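CSEP0064 putative effector protein (Blumeria graminis f. sp. hordei, PDB 6FMB) binds host RNA as a non-catalytic RNase homologue and inhibits the ribosomal RNA degradation induced by ribosome-inactivating proteins, raising plant susceptibility to infection. Local coordinates at residues A3-D8 with L81-S86; T10-R15 with V68-L73. One frame throughout, in Å; residues are numbered along the deposited sequence.

Contact 1: A3-D8 with L81-S86; sequences AYWDCD and LEVFSS
Trp5, Val83 and Cys7 bury most of the surface between strand 4-7 and strand 81-85. One methyl of Val83 does the central work: CG2 sits over one face of the Trp5 indole, 3.5 Å from the centroid of the five-membered ring and only 5° off its normal, a CH-pi contact. Its distances to the five atoms of that ring are nearly even, with Trp5 NE1 and CD1 each 3.6 Å from Val83 CG2. The other methyl, CG1, lies anti to the backbone N of Val83 (chi1 -173°) and meets the sulfur instead, at 3.8 Å from Cys7 SG. The two branches of one valine thus serve two residues of strand 4-7, Trp5 and Cys7, that both point toward strand 81-85. Farther along the indole, Leu81 CD2 comes obliquely to the six-membered ring, 4.1 Å from Trp5 CH2. The ring's polar corner is satisfied by water: Trp5 NE1 donates to a water oxygen 3.0 Å away, which lies in the ring plane at the edge, and this water in turn donates to Leu81 O at 2.9 Å. The bridge ties the indole to the backbone of strand 81-85 and probably helps to hold its orientation. Cys7 is disulfide-bonded to Cys93, whose backbone is hydrogen-bonded to that of Val83, so a covalent link stands beside the packing. Phe95 meets the Trp5 ring from the same three-stranded sheet; Trp5 also touches Val17, and Leu81 touches Val21, both of helix 14-24. The strand axes run 7.6 Å apart at 32°, spaced by side chains rather than joined as sheet neighbours. This is the packing of the small three-stranded antiparallel sheet that pairs both chain ends against the edge strand of the central antiparallel sheet, in the alpha+beta fold of the small fungal RNases.

Contact 2: T10-R15 with V68-L73; sequences TEIPER and VKYYIL
Ile12 and Tyr70 make the apolar heart of this contact. The delta methyl of Ile12 stands over the centre of the phenol ring: CD1 is 3.7 Å from the Tyr70 ring centroid and 9° off the normal, a CH-pi contact. The nearest ring carbon, Tyr70 CD2, lies 3.8 Å from Ile12 CD1. In Ile12, CG1 lies beside the backbone N (chi1 -55°), and a second turn, chi2 -53°, brings CD1 over the ring, while CG2 is anti to the N. At the far end of the phenol the contact is van der Waals packing round a hydroxyl. Thr10 crosses Tyr70 at about a right angle, and Thr10 CB, OG1 and CG2 all lie 3.6 Å from Tyr70 OH. Thr10 and Ile12, two residues apart on one strand, therefore take the hydroxyl end and the ring face of a single tyrosine. Strand 10-13 is an outer strand of the three-stranded sheet and leads through Pro13, at the N-cap, into helix 14-24. Across from it, Tyr70 opens strand 70-75, which runs between strands 51-56 and 81-85; its side chain also touches Val56, Ser85 and Cys7 of strand 4-7.

Both contacts join the three-stranded sheet to the four-stranded one, through neighbouring strands on each side: 4-7 and 10-13 face 81-85 and 70-75, and the centres lie about 5 Å apart. Backbone hydrogen bonds between Trp5 and Ile12, and between Phe84 and Tyr71, connect them, and Cys7 SG packs 3.5 Å from Ile12 CG1. In each an aliphatic methyl covers an aromatic face, but the roles are swapped: the ring comes from the small sheet in contact 1 and from the large sheet in contact 2. Contact 1 is larger and only partly buried, with a water bridge, and a cysteine whose disulfide leads out to Cys93; contact 2 is smaller, buried and mainly apolar.

Contact 1: A3-D8 with L81-S86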
loop_
_atom_site.group_PDB
_atom_site.type_symbol
_atom_site.label_atom_id
_atom_site.label_comp_id
_atom_site.label_asym_id
_atom_site.label_seq_id
_atom_site.Cartn_x
_atom_site.Cartn_y
_atom_site.Cartn_z
ATOM N N ALA A 3 1.783 6.852 15.202
ATOM C CA ALA A 3 0.664 6.877 14.269
ATOM C C ALA A 3 0.469 5.489 13.695
ATOM O O ALA A 3 1.368 4.649 13.779
ATOM C CB ALA A 3 0.944 7.864 13.151
ATOM N N TYR A 4 -0.709 5.249 13.123
ATOM C CA TYR A 4 -1.021 3.957 12.494
ATOM C C TYR A 4 -2.210 4.124 11.573
ATOM O O TYR A 4 -2.813 5.199 11.513
ATOM C CB TYR A 4 -1.272 2.861 13.544
ATOM C CG TYR A 4 -2.489 3.109 14.439
ATOM C CD1 TYR A 4 -3.750 2.641 14.076
ATOM C CD2 TYR A 4 -2.382 3.806 15.646
ATOM C CE1 TYR A 4 -4.863 2.859 14.873
ATOM C CE2 TYR A 4 -3.488 4.022 16.451
ATOM C CZ TYR A 4 -4.724 3.548 16.057
ATOM O OH TYR A 4 -5.835 3.755 16.851
ATOM N N TRP A 5 -2.513 3.084 10.804
ATOM C CA TRP A 5 -3.734 3.057 10.022
ATOM C C TRP A 5 -4.703 2.031 10.639
ATOM O O TRP A 5 -4.311 0.930 11.031
ATOM C CB TRP A 5 -3.435 2.723 8.550
ATOM C CG TRP A 5 -3.023 3.911 7.652
ATOM C CD1 TRP A 5 -3.834 4.591 6.788
ATOM C CD2 TRP A 5 -1.742 4.535 7.558
ATOM N NE1 TRP A 5 -3.151 5.570 6.155
ATOM C CE2 TRP A 5 -1.854 5.553 6.583
ATOM C CE3 TRP A 5 -0.513 4.310 8.151
ATOM C CZ2 TRP A 5 -0.805 6.350 6.230
ATOM C CZ3 TRP A 5 0.511 5.084 7.801
ATOM C CH2 TRP A 5 0.382 6.118 6.849
ATOM N N ASP A 6 -5.975 2.416 10.753
ATOM C CA ASP A 6 -7.049 1.528 11.207
ATOM C C ASP A 6 -7.699 0.941 9.956
ATOM O O ASP A 6 -8.383 1.655 9.222
ATOM C CB ASP A 6 -8.072 2.323 12.025
ATOM C CG ASP A 6 -9.319 1.522 12.384
ATOM O OD1 ASP A 6 -9.415 0.324 12.067
ATOM O OD2 ASP A 6 -10.217 2.105 13.017
ATOM N N CYS A 7 -7.483 -0.348 9.716
ATOM C CA CYS A 7 -8.101 -1.050 8.589
ATOM C C CYS A 7 -9.224 -1.926 9.124
ATOM O O CYS A 7 -8.984 -3.043 9.553
ATOM C CB CYS A 7 -7.075 -1.904 7.827
ATOM S SG CYS A 7 -5.852 -0.984 6.873
ATOM N N ASP A 8 -10.449 -1.401 9.124
ATOM C CA ASP A 8 -11.623 -2.193 9.497
ATOM C C ASP A 8 -11.449 -2.881 10.873
ATOM O O ASP A 8 -11.794 -4.044 11.038
ATOM C CB ASP A 8 -11.851 -3.229 8.369
ATOM C CG ASP A 8 -13.314 -3.610 8.144
ATOM O OD1 ASP A 8 -14.236 -3.142 8.845
ATOM O OD2 ASP A 8 -13.519 -4.424 7.223
ATOM N N LEU A 81 -0.634 8.769 -0.661
ATOM C CA LEU A 81 -0.459 7.527 0.105
ATOM C C LEU A 81 -1.779 7.177 0.773
ATOM O O LEU A 81 -2.295 7.973 1.560
ATOM C CB LEU A 81 0.634 7.681 1.167
ATOM C CG LEU A 81 0.836 6.526 2.141
ATOM C CD1 LEU A 81 1.153 5.217 1.424
ATOM C CD2 LEU A 81 1.928 6.882 3.144
ATOM N N GLU A 82 -2.331 6.011 0.435
ATOM C CA GLU A 82 -3.513 5.480 1.092
ATOM C C GLU A 82 -3.335 3.976 1.332
ATOM O O GLU A 82 -2.583 3.311 0.630
ATOM C CB GLU A 82 -4.777 5.762 0.267
ATOM C CG GLU A 82 -5.299 7.202 0.295
ATOM C CD GLU A 82 -6.611 7.411 -0.450
ATOM O OE1 GLU A 82 -6.797 6.869 -1.538
ATOM O OE2 GLU A 82 -7.425 8.205 0.044
ATOM N N VAL A 83 -4.047 3.485 2.333
ATOM C CA VAL A 83 -4.012 2.096 2.754
ATOM C C VAL A 83 -5.431 1.516 2.670
ATOM O O VAL A 83 -6.409 2.187 3.018
ATOM C CB VAL A 83 -3.413 1.937 4.176
ATOM C CG1 VAL A 83 -3.222 0.473 4.567
ATOM C CG2 VAL A 83 -2.085 2.703 4.282
ATOM N N PHE A 84 -5.521 0.262 2.223
ATOM C CA PHE A 84 -6.795 -0.423 1.984
ATOM C C PHE A 84 -6.765 -1.851 2.490
ATOM O O PHE A 84 -5.704 -2.463 2.580
ATOM C CB PHE A 84 -7.103 -0.475 0.473
ATOM C CG PHE A 84 -7.140 0.866 -0.146
ATOM C CD1 PHE A 84 -8.311 1.599 -0.154
ATOM C CD2 PHE A 84 -5.984 1.439 -0.641
ATOM C CE1 PHE A 84 -8.339 2.891 -0.674
ATOM C CE2 PHE A 84 -6.000 2.723 -1.136
ATOM C CZ PHE A 84 -7.171 3.462 -1.147
ATOM N N SER A 85 -7.956 -2.364 2.804
ATOM C CA SER A 85 -8.156 -3.789 3.026
ATOM C C SER A 85 -8.892 -4.371 1.833
ATOM O O SER A 85 -9.714 -3.696 1.219
ATOM C CB SER A 85 -8.971 -3.979 4.305
ATOM O OG SER A 85 -8.977 -5.325 4.697
ATOM N N SER A 86 -8.626 -5.625 1.505
ATOM C CA SER A 86 -9.293 -6.299 0.359
ATOM C C SER A 86 -10.661 -6.890 0.739
ATOM O O SER A 86 -10.887 -8.107 0.670
ATOM C CB SER A 86 -8.376 -7.379 -0.230
ATOM O OG SER A 86 -7.121 -6.822 -0.627
HETATM O O HOH W 1 -3.769 7.692 4.071
#

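Contact 2: T10-R15 with V68-L73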
loop_
_atom_site.group_PDB
_atom_site.type_symbol
_atom_site.label_atom_id
_atom_site.label_comp_id
_atom_site.label_asym_id
_atom_site.label_seq_id
_atom_site.Cartn_x
_atom_site.Cartn_y
_atom_site.Cartn_z
ATOM N N THR A 10 -8.434 -3.390 12.577
ATOM C CA THR A 10 -7.091 -3.970 12.728
ATOM C C THR A 10 -6.074 -2.854 12.508
ATOM O O THR A 10 -6.166 -2.117 11.530
ATOM C CB THR A 10 -6.866 -5.134 11.722
ATOM O OG1 THR A 10 -7.783 -6.214 11.998
ATOM C CG2 THR A 10 -5.448 -5.674 11.799
ATOM N N GLU A 11 -5.113 -2.727 13.432
ATOM C CA GLU A 11 -4.045 -1.742 13.285
ATOM C C GLU A 11 -2.968 -2.231 12.315
ATOM O O GLU A 11 -2.428 -3.336 12.488
ATOM C CB GLU A 11 -3.402 -1.464 14.650
ATOM C CG GLU A 11 -2.176 -0.587 14.523
ATOM C CD GLU A 11 -1.635 -0.070 15.825
ATOM O OE1 GLU A 11 -2.389 -0.027 16.814
ATOM O OE2 GLU A 11 -0.466 0.344 15.833
ATOM N N ILE A 12 -2.650 -1.392 11.333
ATOM C CA ILE A 12 -1.479 -1.594 10.478
ATOM C C ILE A 12 -0.410 -0.618 10.975
ATOM O O ILE A 12 -0.607 0.611 10.908
ATOM C CB ILE A 12 -1.794 -1.315 8.995
ATOM C CG1 ILE A 12 -2.988 -2.140 8.485
ATOM C CG2 ILE A 12 -0.539 -1.555 8.144
ATOM C CD1 ILE A 12 -2.923 -3.620 8.702
ATOM N N PRO A 13 0.722 -1.161 11.482
ATOM C CA PRO A 13 1.765 -0.282 11.975
ATOM C C PRO A 13 2.272 0.724 10.933
ATOM O O PRO A 13 2.492 0.353 9.789
ATOM C CB PRO A 13 2.895 -1.268 12.338
ATOM C CG PRO A 13 2.249 -2.578 12.579
ATOM C CD PRO A 13 1.067 -2.586 11.662
ATOM N N GLU A 14 2.512 1.963 11.349
ATOM C CA GLU A 14 3.017 2.990 10.413
ATOM C C GLU A 14 4.326 2.565 9.713
ATOM O O GLU A 14 4.511 2.846 8.529
ATOM C CB GLU A 14 3.217 4.347 11.126
ATOM C CG GLU A 14 3.590 5.505 10.199
ATOM C CD GLU A 14 4.264 6.679 10.909
ATOM O OE1 GLU A 14 5.037 7.376 10.236
ATOM O OE2 GLU A 14 4.060 6.895 12.121
ATOM N N ARG A 15 5.220 1.902 10.469
ATOM C CA ARG A 15 6.511 1.531 9.888
ATOM C C ARG A 15 6.360 0.521 8.752
ATOM O O ARG A 15 7.187 0.488 7.823
ATOM C CB ARG A 15 7.494 1.043 10.958
ATOM C CG ARG A 15 7.309 -0.367 11.499
ATOM C CD ARG A 15 8.247 -0.549 12.699
ATOM N NE ARG A 15 8.536 -1.928 13.077
ATOM C CZ ARG A 15 9.488 -2.292 13.949
ATOM N NH1 ARG A 15 9.661 -3.594 14.270
ATOM N NH2 ARG A 15 10.283 -1.354 14.517
ATOM N N VAL A 68 -3.258 -11.555 -0.316
ATOM C CA VAL A 68 -3.189 -10.112 -0.041
ATOM C C VAL A 68 -4.468 -9.720 0.710
ATOM O O VAL A 68 -5.561 -9.913 0.208
ATOM C CB VAL A 68 -3.028 -9.306 -1.351
ATOM C CG1 VAL A 68 -3.170 -7.806 -1.133
ATOM C CG2 VAL A 68 -1.694 -9.630 -1.998
ATOM N N LYS A 69 -4.294 -9.254 1.939
ATOM C CA LYS A 69 -5.377 -8.791 2.825
ATOM C C LYS A 69 -5.420 -7.268 2.969
ATOM O O LYS A 69 -6.504 -6.699 3.140
ATOM C CB LYS A 69 -5.209 -9.376 4.231
ATOM C CG LYS A 69 -5.543 -10.864 4.356
ATOM C CD LYS A 69 -5.272 -11.434 5.752
ATOM C CE LYS A 69 -5.839 -10.554 6.865
ATOM N NZ LYS A 69 -5.944 -11.211 8.204
ATOM N N TYR A 70 -4.241 -6.639 2.999
ATOM C CA TYR A 70 -4.075 -5.180 3.047
ATOM C C TYR A 70 -3.075 -4.762 1.990
ATOM O O TYR A 70 -2.154 -5.518 1.658
ATOM C CB TYR A 70 -3.559 -4.704 4.424
ATOM C CG TYR A 70 -4.309 -5.328 5.585
ATOM C CD1 TYR A 70 -5.564 -4.853 5.951
ATOM C CD2 TYR A 70 -3.791 -6.418 6.288
ATOM C CE1 TYR A 70 -6.275 -5.418 6.998
ATOM C CE2 TYR A 70 -4.505 -6.991 7.341
ATOM C CZ TYR A 70 -5.753 -6.490 7.675
ATOM O OH TYR A 70 -6.495 -7.036 8.692
ATOM N N TYR A 71 -3.226 -3.541 1.483
ATOM C CA TYR A 71 -2.267 -3.016 0.515
ATOM C C TYR A 71 -2.220 -1.511 0.562
ATOM O O TYR A 71 -3.141 -0.864 1.059
ATOM C CB TYR A 71 -2.578 -3.499 -0.913
ATOM C CG TYR A 71 -3.936 -3.084 -1.467
ATOM C CD1 TYR A 71 -4.083 -1.884 -2.162
ATOM C CD2 TYR A 71 -5.050 -3.920 -1.357
ATOM C CE1 TYR A 71 -5.305 -1.517 -2.688
ATOM C CE2 TYR A 71 -6.281 -3.553 -1.896
ATOM C CZ TYR A 71 -6.404 -2.347 -2.548
ATOM O OH TYR A 71 -7.628 -1.981 -3.076
ATOM N N ILE A 72 -1.133 -0.945 0.042
ATOM C CA ILE A 72 -1.011 0.497 -0.131
ATOM C C ILE A 72 -1.123 0.864 -1.606
ATOM O O ILE A 72 -0.831 0.052 -2.487
ATOM C CB ILE A 72 0.306 1.043 0.479
ATOM C CG1 ILE A 72 1.548 0.708 -0.361
ATOM C CG2 ILE A 72 0.476 0.529 1.907
ATOM C CD1 ILE A 72 2.708 1.622 -0.043
ATOM N N LEU A 73 -1.535 2.106 -1.832
ATOM C CA LEU A 73 -1.340 2.793 -3.117
ATOM C C LEU A 73 -0.490 4.020 -2.823
ATOM O O LEU A 73 -0.778 4.769 -1.867
ATOM C CB LEU A 73 -2.664 3.207 -3.757
ATOM C CG LEU A 73 -3.641 2.092 -4.134
ATOM C CD1 LEU A 73 -4.931 2.669 -4.683
ATOM C CD2 LEU A 73 -3.047 1.146 -5.151
#